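Local coordinates for lysozyme inhibitor LprI-like N-terminal domain-containing protein (Burkholderia thailandensis, PDB 6AR7) that is of unknown function but, as an all-helical member of the LprI family, may be related to bacterial lysozyme inhibitors, at residues Ala43-Cys48 with Tyr109-Ala114; Gly58-Ala63 with Gln119-Arg124; Thr70-Ala75 with Asp133-Pro138; Val97-Glu102 with Ala177-Thr182; Ala155-Ala160 with Asp208-Arg213. One frame throughout, in Å; residues are numbered along the deposited sequence. Where two conformers were deposited one is given.

Contact 1: Ala43-Cys48 with Tyr109-Ala114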
# COMPACT_ATOMS: atom_id res chain seq x y z
N ALA A 43 -10.62 -4.96 21.06
CA ALA A 43 -9.71 -6.04 20.69
C ALA A 43 -10.35 -6.96 19.65
O ALA A 43 -9.67 -7.41 18.72
CB ALA A 43 -9.28 -6.82 21.92
N GLY A 44 -11.65 -7.22 19.79
CA GLY A 44 -12.34 -8.08 18.84
C GLY A 44 -12.48 -7.44 17.47
O GLY A 44 -12.35 -8.11 16.44
N GLN A 45 -12.76 -6.13 17.42
CA GLN A 45 -12.84 -5.45 16.13
C GLN A 45 -11.49 -5.52 15.42
O GLN A 45 -11.41 -5.83 14.23
CB GLN A 45 -13.28 -4.00 16.32
CG GLN A 45 -14.67 -3.83 16.96
CD GLN A 45 -15.81 -4.08 15.99
OE1 GLN A 45 -16.10 -3.25 15.12
NE2 GLN A 45 -16.46 -5.25 16.13
N ILE A 46 -10.42 -5.25 16.17
CA ILE A 46 -9.07 -5.25 15.61
C ILE A 46 -8.69 -6.65 15.17
O ILE A 46 -8.02 -6.83 14.14
CB ILE A 46 -8.09 -4.66 16.65
CG1 ILE A 46 -8.35 -3.16 16.81
CG2 ILE A 46 -6.62 -4.91 16.25
CD1 ILE A 46 -7.55 -2.49 17.90
N GLN A 47 -9.13 -7.66 15.92
CA GLN A 47 -8.86 -9.03 15.51
C GLN A 47 -9.56 -9.36 14.20
O GLN A 47 -9.00 -10.06 13.35
CB GLN A 47 -9.26 -10.02 16.60
CG GLN A 47 -8.77 -11.43 16.33
CD GLN A 47 -9.27 -12.44 17.34
OE1 GLN A 47 -9.73 -12.08 18.43
NE2 GLN A 47 -9.19 -13.71 16.99
N CYS A 48 -10.81 -8.91 14.02
CA CYS A 48 -11.45 -9.13 12.72
C CYS A 48 -10.62 -8.51 11.60
O CYS A 48 -10.42 -9.13 10.55
CB CYS A 48 -12.85 -8.54 12.71
SG CYS A 48 -14.10 -9.38 13.71
N TYR A 109 -7.18 5.70 17.96
CA TYR A 109 -5.89 5.53 17.29
C TYR A 109 -5.54 4.06 17.10
O TYR A 109 -4.93 3.70 16.08
CB TYR A 109 -4.80 6.26 18.07
CG TYR A 109 -4.89 7.76 17.96
CD1 TYR A 109 -4.81 8.39 16.73
CD2 TYR A 109 -5.02 8.55 19.09
CE1 TYR A 109 -4.87 9.78 16.63
CE2 TYR A 109 -5.08 9.94 19.01
CZ TYR A 109 -5.01 10.55 17.77
OH TYR A 109 -5.07 11.93 17.66
N ALA A 110 -5.89 3.19 18.05
CA ALA A 110 -5.61 1.77 17.83
C ALA A 110 -6.35 1.24 16.60
O ALA A 110 -5.83 0.38 15.88
CB ALA A 110 -5.98 0.94 19.07
N MSE A 111 -7.54 1.76 16.34
CA MSE A 111 -8.34 1.30 15.20
C MSE A 111 -7.75 1.84 13.91
O MSE A 111 -7.66 1.12 12.91
CB MSE A 111 -9.81 1.73 15.33
CG MSE A 111 -10.55 1.18 16.56
SE MSE A 111 -12.03 -0.04 16.17
CE MSE A 111 -12.97 -0.03 17.87
N ALA A 112 -7.35 3.12 13.94
CA ALA A 112 -6.73 3.72 12.76
C ALA A 112 -5.46 2.97 12.40
O ALA A 112 -5.19 2.72 11.22
CB ALA A 112 -6.44 5.21 13.01
N SER A 113 -4.67 2.60 13.41
CA SER A 113 -3.44 1.87 13.17
C SER A 113 -3.73 0.51 12.52
O SER A 113 -3.03 0.10 11.59
CB SER A 113 -2.70 1.70 14.49
OG SER A 113 -1.51 0.97 14.34
N ALA A 114 -4.75 -0.20 13.02
CA ALA A 114 -5.11 -1.48 12.44
C ALA A 114 -5.55 -1.33 10.98
O ALA A 114 -5.13 -2.10 10.12
CB ALA A 114 -6.21 -2.14 13.27
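I46 straddles two alanines of the facing helix, one methyl for each. CD1, at the end of the longer branch, comes to 3.9 Å from A110 CB, while the short branch points CG2 at A114 CB, 4.1 Å away. This division follows from the torsions: with chi1 at -70°, CG1 lies anti to the carbonyl carbon and CG2 anti to the backbone N, and a nearly straight chi2 of 174° carries CD1 out to A110. A110 and A114 stand one turn apart on helix 107-136, both with CB aimed at helix 42-70, so the two branches lie over successive turns. I46 CD1 also brushes the backbone, at 3.9 Å from A110 O. Beside I46, Q45 turns its CB toward the selenium of M111, a selenomethionine; since M111 was modelled in two conformers, that touch is doubtful.

The short segments run almost parallel, 7° apart with axes 10.0 Å from each other, as expected for the first and third helices of an up-down-up arrangement in which helix 73-101 is the intervening one. Around the contact, C48 is tied by a disulfide to C33 in helix 25-34, and the bent side chain of Q45 gives NE2 to the backbone oxygens of R39 and L34, so its amide ties helix 42-70 to the end of helix 25-34 and the loop after it. What remains between the helices is mostly methyl against methyl near the surface: packing by van der Waals contact, with the amide of Q45 turned to R39 and L34 instead of across the contact.

Contact 2: Gly58-Ala63 with Gln119-Arg124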
# COMPACT_ATOMS: atom_id res chain seq x y z
N GLY A 58 -2.70 -13.63 1.86
CA GLY A 58 -2.77 -14.84 1.07
C GLY A 58 -3.15 -14.56 -0.38
O GLY A 58 -2.65 -15.22 -1.30
N GLU A 59 -4.02 -13.57 -0.60
CA GLU A 59 -4.38 -13.25 -1.97
C GLU A 59 -3.25 -12.53 -2.70
O GLU A 59 -3.10 -12.69 -3.92
CB GLU A 59 -5.66 -12.42 -2.00
CG GLU A 59 -6.87 -13.22 -1.53
CD GLU A 59 -7.04 -14.51 -2.33
OE1 GLU A 59 -7.26 -14.41 -3.56
OE2 GLU A 59 -6.92 -15.61 -1.74
N VAL A 60 -2.45 -11.76 -1.97
CA VAL A 60 -1.24 -11.19 -2.56
C VAL A 60 -0.35 -12.30 -3.08
O VAL A 60 0.09 -12.29 -4.24
CB VAL A 60 -0.49 -10.33 -1.52
CG1 VAL A 60 0.92 -9.99 -2.02
CG2 VAL A 60 -1.26 -9.04 -1.18
N ASP A 61 -0.08 -13.30 -2.24
CA ASP A 61 0.84 -14.35 -2.63
C ASP A 61 0.29 -15.18 -3.79
O ASP A 61 1.04 -15.56 -4.69
CB ASP A 61 1.17 -15.22 -1.42
CG ASP A 61 1.96 -14.45 -0.37
OD1 ASP A 61 2.67 -13.50 -0.76
OD2 ASP A 61 1.90 -14.78 0.83
N ALA A 62 -1.02 -15.44 -3.80
CA ALA A 62 -1.62 -16.24 -4.86
C ALA A 62 -1.70 -15.47 -6.16
O ALA A 62 -1.50 -16.05 -7.24
CB ALA A 62 -3.01 -16.71 -4.45
N ALA A 63 -2.08 -14.19 -6.10
CA ALA A 63 -2.13 -13.40 -7.32
C ALA A 63 -0.74 -13.21 -7.89
O ALA A 63 -0.53 -13.31 -9.10
CB ALA A 63 -2.81 -12.06 -7.06
N GLN A 119 -5.25 -1.95 4.85
CA GLN A 119 -5.54 -1.46 3.50
C GLN A 119 -4.40 -1.65 2.49
O GLN A 119 -4.71 -1.91 1.31
CB GLN A 119 -5.95 0.01 3.56
CG GLN A 119 -7.22 0.29 4.38
CD GLN A 119 -8.40 -0.60 3.99
OE1 GLN A 119 -8.56 -0.96 2.82
NE2 GLN A 119 -9.24 -0.94 4.96
N PRO A 120 -3.12 -1.48 2.83
CA PRO A 120 -2.08 -1.66 1.80
C PRO A 120 -1.96 -3.09 1.33
O PRO A 120 -1.53 -3.31 0.19
CB PRO A 120 -0.79 -1.19 2.49
CG PRO A 120 -1.22 -0.38 3.65
CD PRO A 120 -2.57 -0.90 4.07
N VAL A 121 -2.26 -4.06 2.19
CA VAL A 121 -2.21 -5.46 1.78
C VAL A 121 -3.34 -5.74 0.82
O VAL A 121 -3.13 -6.29 -0.26
CB VAL A 121 -2.26 -6.37 3.02
CG1 VAL A 121 -2.11 -7.86 2.62
CG2 VAL A 121 -1.18 -5.97 3.99
N ARG A 122 -4.55 -5.30 1.18
CA ARG A 122 -5.69 -5.36 0.27
C ARG A 122 -5.35 -4.70 -1.07
O ARG A 122 -5.55 -5.30 -2.14
CB ARG A 122 -6.88 -4.68 0.93
CG ARG A 122 -8.15 -4.77 0.19
CD ARG A 122 -9.33 -4.33 1.08
NE ARG A 122 -10.55 -4.34 0.30
CZ ARG A 122 -10.91 -3.40 -0.56
NH1 ARG A 122 -10.15 -2.32 -0.76
NH2 ARG A 122 -12.05 -3.54 -1.23
N GLU A 123 -4.80 -3.48 -1.02
CA GLU A 123 -4.45 -2.76 -2.25
C GLU A 123 -3.45 -3.54 -3.10
O GLU A 123 -3.60 -3.63 -4.32
CB GLU A 123 -3.89 -1.37 -1.90
CG GLU A 123 -4.97 -0.34 -1.55
CD GLU A 123 -4.46 0.89 -0.79
OE1 GLU A 123 -3.23 1.04 -0.58
OE2 GLU A 123 -5.29 1.73 -0.38
N ARG A 124 -2.41 -4.10 -2.48
CA ARG A 124 -1.42 -4.84 -3.27
C ARG A 124 -2.06 -6.05 -3.93
O ARG A 124 -1.79 -6.33 -5.10
CB ARG A 124 -0.25 -5.25 -2.39
CG ARG A 124 0.88 -5.95 -3.15
CD ARG A 124 1.39 -5.14 -4.36
NE ARG A 124 2.58 -5.78 -4.92
CZ ARG A 124 3.18 -5.40 -6.04
NH1 ARG A 124 2.72 -4.36 -6.74
NH2 ARG A 124 4.25 -6.06 -6.46
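V60 reaches across to V121 and R124 with both of its methyls, and the apolar contacts are few. CG2 touches V121 CG1 at 4.1 Å and R124 CB at the same distance, whereas CG1 meets the next carbon, 4.2 Å from R124 CG. The valine meets each partner side chain at roughly a right angle. A closer approach is to the backbone: V60 CG2 sits 3.5 Å from V121 O, a methyl against a carbonyl.

All three residues are buried, and the contact belongs to the core of the helical bundle, joining the middle of helix 42-70 to helix 107-136. The latter is kinked here, where the N atoms of P120 and V121 make no bond to the preceding turn.

The polar end of R124 is turned into the bundle, away from V60. The side chain starts with CG anti to the backbone N (chi1 -176°) and bends at chi2 (54°), so that V60 packs on its first two methylenes while the guanidinium continues to helix 73-101. There NH2 bonds to S82 OG and Q83 OE1, and the group makes a cation-pi contact with W86. Next to V60, E59 gives OE1 to a salt bridge with R129, just beyond R124 on helix 107-136.

Contact 3: Thr70-Ala75 with Asp133-Pro138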
# COMPACT_ATOMS: atom_id res chain seq x y z
N THR A 70 1.82 -16.56 -15.72
CA THR A 70 1.14 -16.21 -16.96
C THR A 70 1.72 -15.00 -17.69
O THR A 70 1.45 -14.85 -18.88
CB THR A 70 -0.35 -15.95 -16.69
OG1 THR A 70 -0.51 -14.79 -15.87
CG2 THR A 70 -0.98 -17.16 -16.02
N ALA A 71 2.52 -14.17 -17.03
CA ALA A 71 2.91 -12.94 -17.69
C ALA A 71 3.99 -13.21 -18.73
O ALA A 71 4.78 -14.15 -18.59
CB ALA A 71 3.43 -11.93 -16.68
N PRO A 72 4.07 -12.37 -19.76
CA PRO A 72 5.22 -12.43 -20.67
C PRO A 72 6.49 -12.08 -19.90
O PRO A 72 6.45 -11.45 -18.85
CB PRO A 72 4.90 -11.38 -21.73
CG PRO A 72 3.92 -10.45 -21.07
CD PRO A 72 3.11 -11.32 -20.15
N ALA A 73 7.63 -12.47 -20.47
CA ALA A 73 8.90 -12.46 -19.75
C ALA A 73 9.27 -11.08 -19.23
O ALA A 73 9.73 -10.95 -18.09
CB ALA A 73 10.01 -13.01 -20.64
N ASP A 74 9.11 -10.04 -20.05
CA ASP A 74 9.48 -8.69 -19.62
C ASP A 74 8.64 -8.24 -18.44
O ASP A 74 9.17 -7.78 -17.42
CB ASP A 74 9.34 -7.72 -20.80
CG ASP A 74 7.99 -7.82 -21.50
OD1 ASP A 74 7.29 -6.80 -21.64
OD2 ASP A 74 7.61 -8.94 -21.89
N ALA A 75 7.32 -8.40 -18.53
CA ALA A 75 6.44 -8.02 -17.44
C ALA A 75 6.68 -8.88 -16.21
O ALA A 75 6.60 -8.40 -15.07
CB ALA A 75 4.99 -8.10 -17.88
N ASP A 133 -5.07 -10.90 -14.29
CA ASP A 133 -6.26 -11.10 -15.12
C ASP A 133 -6.05 -10.54 -16.51
O ASP A 133 -6.47 -11.15 -17.50
CB ASP A 133 -7.48 -10.45 -14.47
CG ASP A 133 -7.93 -11.16 -13.21
OD1 ASP A 133 -7.36 -12.23 -12.90
OD2 ASP A 133 -8.83 -10.64 -12.52
N ARG A 134 -5.38 -9.40 -16.61
CA ARG A 134 -5.16 -8.79 -17.92
C ARG A 134 -4.18 -9.60 -18.75
O ARG A 134 -4.35 -9.75 -19.96
CB ARG A 134 -4.68 -7.36 -17.74
CG ARG A 134 -4.73 -6.51 -19.01
CD ARG A 134 -4.93 -5.04 -18.67
NE ARG A 134 -5.03 -4.80 -17.23
CZ ARG A 134 -4.01 -4.46 -16.45
NH1 ARG A 134 -4.20 -4.26 -15.15
NH2 ARG A 134 -2.79 -4.33 -16.96
N TYR A 135 -3.14 -10.16 -18.11
CA TYR A 135 -2.20 -11.01 -18.84
C TYR A 135 -2.80 -12.36 -19.23
O TYR A 135 -2.29 -13.01 -20.15
CB TYR A 135 -0.94 -11.27 -18.01
CG TYR A 135 -0.12 -10.04 -17.68
CD1 TYR A 135 -0.10 -8.94 -18.53
CD2 TYR A 135 0.63 -9.99 -16.52
CE1 TYR A 135 0.66 -7.81 -18.23
CE2 TYR A 135 1.38 -8.87 -16.20
CZ TYR A 135 1.40 -7.79 -17.06
OH TYR A 135 2.15 -6.68 -16.73
N ALA A 136 -3.87 -12.80 -18.56
CA ALA A 136 -4.40 -14.13 -18.79
C ALA A 136 -5.24 -14.25 -20.05
O ALA A 136 -5.40 -15.36 -20.57
CB ALA A 136 -5.24 -14.58 -17.59
N GLN A 137 -5.80 -13.15 -20.53
CA GLN A 137 -6.68 -13.17 -21.69
C GLN A 137 -5.88 -12.99 -22.98
O GLN A 137 -4.71 -12.59 -22.98
CB GLN A 137 -7.74 -12.09 -21.52
CG GLN A 137 -7.17 -10.72 -21.27
CD GLN A 137 -8.25 -9.72 -20.93
OE1 GLN A 137 -9.24 -10.06 -20.28
NE2 GLN A 137 -8.07 -8.48 -21.37
N PRO A 138 -6.49 -13.31 -24.13
CA PRO A 138 -5.79 -13.12 -25.41
C PRO A 138 -5.46 -11.65 -25.65
O PRO A 138 -6.26 -10.75 -25.39
CB PRO A 138 -6.80 -13.64 -26.44
CG PRO A 138 -7.64 -14.61 -25.70
CD PRO A 138 -7.76 -14.04 -24.31
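A chi1 of -63° sets the Y135 ring anti to its own carbonyl carbon, and chi2 of -29° turns it so that A71, P72 and A75 gather round it. A71 is the first residue after helix 42-70 to leave helical geometry, and its psi of 153° turns the chain toward P72 and the next helix. A71 CB comes obliquely to 3.4 Å from Y135 CD2. P72 CD stands over one face, 4.2 Å above the plane and shifted toward the rim. Farther out, A75 CB also approaches obliquely and is 3.7 Å from Y135 CZ.

A71 and P72 make the short turn between the antiparallel helices 42-70 and 73-101, with P72 at the N-cap position of the second; Y135, in the last turns of helix 107-136, packs against this turn. Its OH is hydrogen-bonded to W79 NE1, one turn beyond A75, which fixes the far end of the ring.

At the near end T70 meets the base of the tyrosine, with OG1 4.1 Å from Y135 CB. That hydroxyl is already bonded to R66 O, back in its own helix. R66, outside both segments, also pairs through NH1 with D133 OD1 in a salt bridge.

Contact 4: Val97-Glu102 with Ala177-Thr182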
# COMPACT_ATOMS: atom_id res chain seq x y z
N VAL A 97 4.95 3.02 11.13
CA VAL A 97 3.63 2.96 11.75
C VAL A 97 3.77 2.89 13.27
O VAL A 97 3.05 3.58 14.01
CB VAL A 97 2.84 1.77 11.18
CG1 VAL A 97 1.59 1.51 12.02
CG2 VAL A 97 2.48 2.04 9.74
N ARG A 98 4.69 2.07 13.77
CA ARG A 98 4.85 1.97 15.21
C ARG A 98 5.36 3.28 15.81
O ARG A 98 4.86 3.73 16.85
CB ARG A 98 5.80 0.84 15.58
CG ARG A 98 6.00 0.73 17.10
CD ARG A 98 6.96 -0.37 17.47
NE ARG A 98 8.11 -0.42 16.58
CZ ARG A 98 8.28 -1.34 15.63
NH1 ARG A 98 7.37 -2.29 15.46
NH2 ARG A 98 9.35 -1.31 14.86
N ALA A 99 6.35 3.91 15.17
CA ALA A 99 6.88 5.15 15.70
C ALA A 99 5.80 6.23 15.78
O ALA A 99 5.78 7.01 16.73
CB ALA A 99 8.04 5.64 14.83
N VAL A 100 4.89 6.27 14.81
CA VAL A 100 3.84 7.28 14.87
C VAL A 100 2.84 6.95 15.97
O VAL A 100 2.51 7.80 16.81
CB VAL A 100 3.14 7.44 13.50
CG1 VAL A 100 1.83 8.21 13.66
CG2 VAL A 100 4.07 8.17 12.52
N TYR A 101 2.33 5.72 16.00
CA TYR A 101 1.22 5.43 16.89
C TYR A 101 1.63 5.13 18.32
O TYR A 101 0.77 5.17 19.21
CB TYR A 101 0.39 4.28 16.33
CG TYR A 101 -0.50 4.74 15.20
CD1 TYR A 101 -1.72 5.35 15.47
CD2 TYR A 101 -0.12 4.57 13.88
CE1 TYR A 101 -2.55 5.76 14.44
CE2 TYR A 101 -0.95 4.98 12.83
CZ TYR A 101 -2.16 5.57 13.13
OH TYR A 101 -2.97 5.98 12.11
N GLU A 102 2.91 4.88 18.59
CA GLU A 102 3.31 4.75 19.99
C GLU A 102 3.33 6.09 20.71
O GLU A 102 3.47 6.12 21.94
CB GLU A 102 4.68 4.08 20.09
CG GLU A 102 5.85 4.96 19.64
CD GLU A 102 7.20 4.31 19.89
OE1 GLU A 102 7.22 3.20 20.49
OE2 GLU A 102 8.24 4.90 19.50
N ALA A 177 12.61 13.45 17.14
CA ALA A 177 13.90 13.36 16.45
C ALA A 177 14.40 11.93 16.34
O ALA A 177 15.11 11.60 15.38
CB ALA A 177 14.93 14.23 17.18
N ASP A 178 14.08 11.08 17.32
CA ASP A 178 14.57 9.71 17.30
C ASP A 178 14.05 8.93 16.10
O ASP A 178 14.80 8.18 15.45
CB ASP A 178 14.16 9.01 18.60
N SER A 179 12.78 9.11 15.75
CA SER A 179 12.15 8.30 14.72
C SER A 179 12.25 8.87 13.31
O SER A 179 11.81 8.20 12.36
CB SER A 179 10.69 8.04 15.08
OG SER A 179 10.22 8.98 16.03
N ARG A 180 12.78 10.08 13.13
CA ARG A 180 12.83 10.67 11.80
C ARG A 180 13.53 9.76 10.80
O ARG A 180 13.18 9.74 9.62
CB ARG A 180 13.52 12.03 11.81
CG ARG A 180 12.60 13.18 12.12
CD ARG A 180 13.36 14.49 12.22
NE ARG A 180 12.54 15.53 12.84
CZ ARG A 180 13.01 16.66 13.34
NH1 ARG A 180 14.31 16.93 13.29
NH2 ARG A 180 12.17 17.54 13.87
N GLN A 181 14.51 8.98 11.26
CA GLN A 181 15.21 8.11 10.32
C GLN A 181 14.30 7.00 9.82
O GLN A 181 14.48 6.50 8.71
CB GLN A 181 16.47 7.53 10.98
CG GLN A 181 17.71 8.42 10.85
CD GLN A 181 18.01 8.88 9.42
OE1 GLN A 181 18.18 8.06 8.51
NE2 GLN A 181 18.05 10.20 9.21
N THR A 182 13.30 6.60 10.62
CA THR A 182 12.37 5.58 10.14
C THR A 182 11.44 6.12 9.06
O THR A 182 11.06 5.38 8.16
CB THR A 182 11.57 4.99 11.31
OG1 THR A 182 10.52 5.89 11.69
CG2 THR A 182 12.50 4.76 12.51
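A99 is the residue on which this contact turns: from the last turns of helix 73-101 its CB faces S179 and T182, where helix 180-197 gets under way. The setting is an up-and-down bundle of helices, and here the C-terminal end of one long helix meets the N-terminal end of another. The join also connects the two parts of the chain assigned to the LprI family, one on each side of the contact.

Little surface is involved, and A99 contributes the largest share of it. Its methyl comes to 3.6 Å from S179 CB, carbon on carbon, and to 4.0 Å from T182 OG1. The alanine is therefore received by two residues one turn apart. S179 offers its CB while its hydroxyl is taken up by P176 O in the loop before, so OG remains close to its own segment.

Neighbouring side chains of helix 73-101 look elsewhere: V97 and V100 pack on F220 of helix 203-223, and Y101 lies against A112 and S113 of helix 107-136. The end of helix 73-101 thus touches three other helices here, with A99 providing the face toward the third.

The receiving surface is held in shape by S179 O, which accepts two bonds, both from T182. T182 N reaches it at 2.8 Å. T182 OG1, brought round by a chi1 of 78°, donates at 2.7 Å, lying in the carbonyl plane on a lone pair with a C=O to donor angle of 144°.

Contact 5: Ala155-Ala160 with Asp208-Arg213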
# COMPACT_ATOMS: atom_id res chain seq x y z
N ALA A 155 0.40 16.77 -15.26
CA ALA A 155 -0.02 17.62 -14.15
C ALA A 155 -0.64 16.82 -13.00
O ALA A 155 -0.46 17.19 -11.83
CB ALA A 155 -1.00 18.69 -14.66
N ALA A 156 -1.34 15.72 -13.30
CA ALA A 156 -1.88 14.89 -12.21
C ALA A 156 -0.77 14.29 -11.35
O ALA A 156 -0.85 14.30 -10.11
CB ALA A 156 -2.77 13.78 -12.79
N CYS A 157 0.28 13.78 -12.00
CA CYS A 157 1.41 13.21 -11.28
C CYS A 157 2.16 14.29 -10.52
O CYS A 157 2.52 14.10 -9.34
CB CYS A 157 2.34 12.50 -12.29
SG CYS A 157 3.61 11.45 -11.56
N GLU A 158 2.38 15.44 -11.15
CA GLU A 158 3.09 16.54 -10.51
C GLU A 158 2.34 17.05 -9.29
O GLU A 158 2.96 17.35 -8.26
CB GLU A 158 3.30 17.67 -11.53
CG GLU A 158 3.94 18.92 -10.97
CD GLU A 158 5.44 18.79 -10.74
OE1 GLU A 158 5.99 17.67 -10.89
OE2 GLU A 158 6.07 19.83 -10.43
N HIS A 159 1.02 17.19 -9.38
CA HIS A 159 0.26 17.66 -8.22
C HIS A 159 0.31 16.65 -7.07
O HIS A 159 0.45 17.05 -5.91
CB HIS A 159 -1.18 17.93 -8.63
CG HIS A 159 -2.07 18.31 -7.48
ND1 HIS A 159 -2.05 19.56 -6.91
CD2 HIS A 159 -2.99 17.59 -6.79
CE1 HIS A 159 -2.93 19.61 -5.93
NE2 HIS A 159 -3.51 18.42 -5.83
N ALA A 160 0.21 15.35 -7.38
CA ALA A 160 0.25 14.34 -6.33
C ALA A 160 1.62 14.30 -5.67
O ALA A 160 1.72 14.24 -4.44
CB ALA A 160 -0.11 12.97 -6.90
N ASP A 208 -2.40 7.27 -8.81
CA ASP A 208 -3.10 6.78 -7.63
C ASP A 208 -2.15 6.16 -6.61
O ASP A 208 -2.41 6.25 -5.40
CB ASP A 208 -4.19 5.79 -8.04
CG ASP A 208 -5.34 6.47 -8.76
OD1 ASP A 208 -5.51 7.70 -8.56
OD2 ASP A 208 -6.07 5.79 -9.52
N LEU A 209 -1.06 5.54 -7.06
CA LEU A 209 -0.02 5.09 -6.13
C LEU A 209 0.49 6.26 -5.29
O LEU A 209 0.65 6.13 -4.07
CB LEU A 209 1.14 4.44 -6.87
CG LEU A 209 1.06 2.98 -7.31
CD1 LEU A 209 2.28 2.64 -8.19
CD2 LEU A 209 0.93 2.02 -6.11
N ILE A 210 0.80 7.38 -5.95
CA ILE A 210 1.27 8.56 -5.21
C ILE A 210 0.16 9.11 -4.31
O ILE A 210 0.40 9.46 -3.15
CB ILE A 210 1.77 9.65 -6.17
CG1 ILE A 210 2.86 9.11 -7.10
CG2 ILE A 210 2.29 10.85 -5.38
CD1 ILE A 210 3.20 10.04 -8.28
N GLY A 211 -1.06 9.21 -4.85
CA GLY A 211 -2.16 9.75 -4.05
C GLY A 211 -2.41 8.92 -2.80
O GLY A 211 -2.74 9.47 -1.74
N ALA A 212 -2.24 7.59 -2.90
CA ALA A 212 -2.38 6.74 -1.72
C ALA A 212 -1.30 7.04 -0.69
O ALA A 212 -1.58 7.10 0.51
CB ALA A 212 -2.32 5.26 -2.12
N ARG A 213 -0.06 7.26 -1.15
CA ARG A 213 0.99 7.63 -0.22
C ARG A 213 0.74 9.02 0.38
O ARG A 213 1.00 9.24 1.57
CB ARG A 213 2.36 7.57 -0.91
CG ARG A 213 3.55 7.76 0.04
CD ARG A 213 3.54 6.75 1.18
NE ARG A 213 4.78 6.80 1.97
CZ ARG A 213 4.97 6.14 3.11
NH1 ARG A 213 4.00 5.37 3.59
NH2 ARG A 213 6.12 6.23 3.77
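The 2.8 Å helical bond from A212 N to D208 O braces the turn from which I210 reaches over to A160 and C157. I210 works with two branches. With chi1 at -55° CG1 lies beside the backbone N, which leaves CG2 anti to it; I210 CG2 presses on A160 at 3.5 Å from its CB and comes equally near to the carbonyl carbon A160 C. The other branch runs out almost straight, chi2 167°, and sets I210 CD1 3.6 Å from C157 SG.

That sulfur is in a disulfide with C151, which ties the start of helix 155-174 to the loop before it. G211 follows with bare backbone, its N 4.4 Å from A160 CB. The segments run in the same direction at 18°, as the outer two of three successive helices. R213 makes a salt bridge with E93 and a hydrogen bond with Q187.

A160 and the cystine sulfur take up the two branches of I210, while G211 adds only backbone beside A160; the buried C157, A160 and I210 meet by van der Waals contact, with the charged R213 paired on another side.

The five contacts lie in one bundle of long helices without strands. Contacts 1 and 2 both join helix 42-70 to helix 107-136, their centres about 19 Å apart, and contact 3 closes the far end of helix 107-136, about 37 Å between centres from contact 1. Contact 4 shares helix 73-101 with contact 3 at its other end, some 40 Å away by centres, and touches contact 1 directly through Y101 and V97. Along the chain, contacts 1, 2 and 3 interleave and all close before contact 5 opens, within the last three helices. Contact 4 is one of the places where the two sets meet.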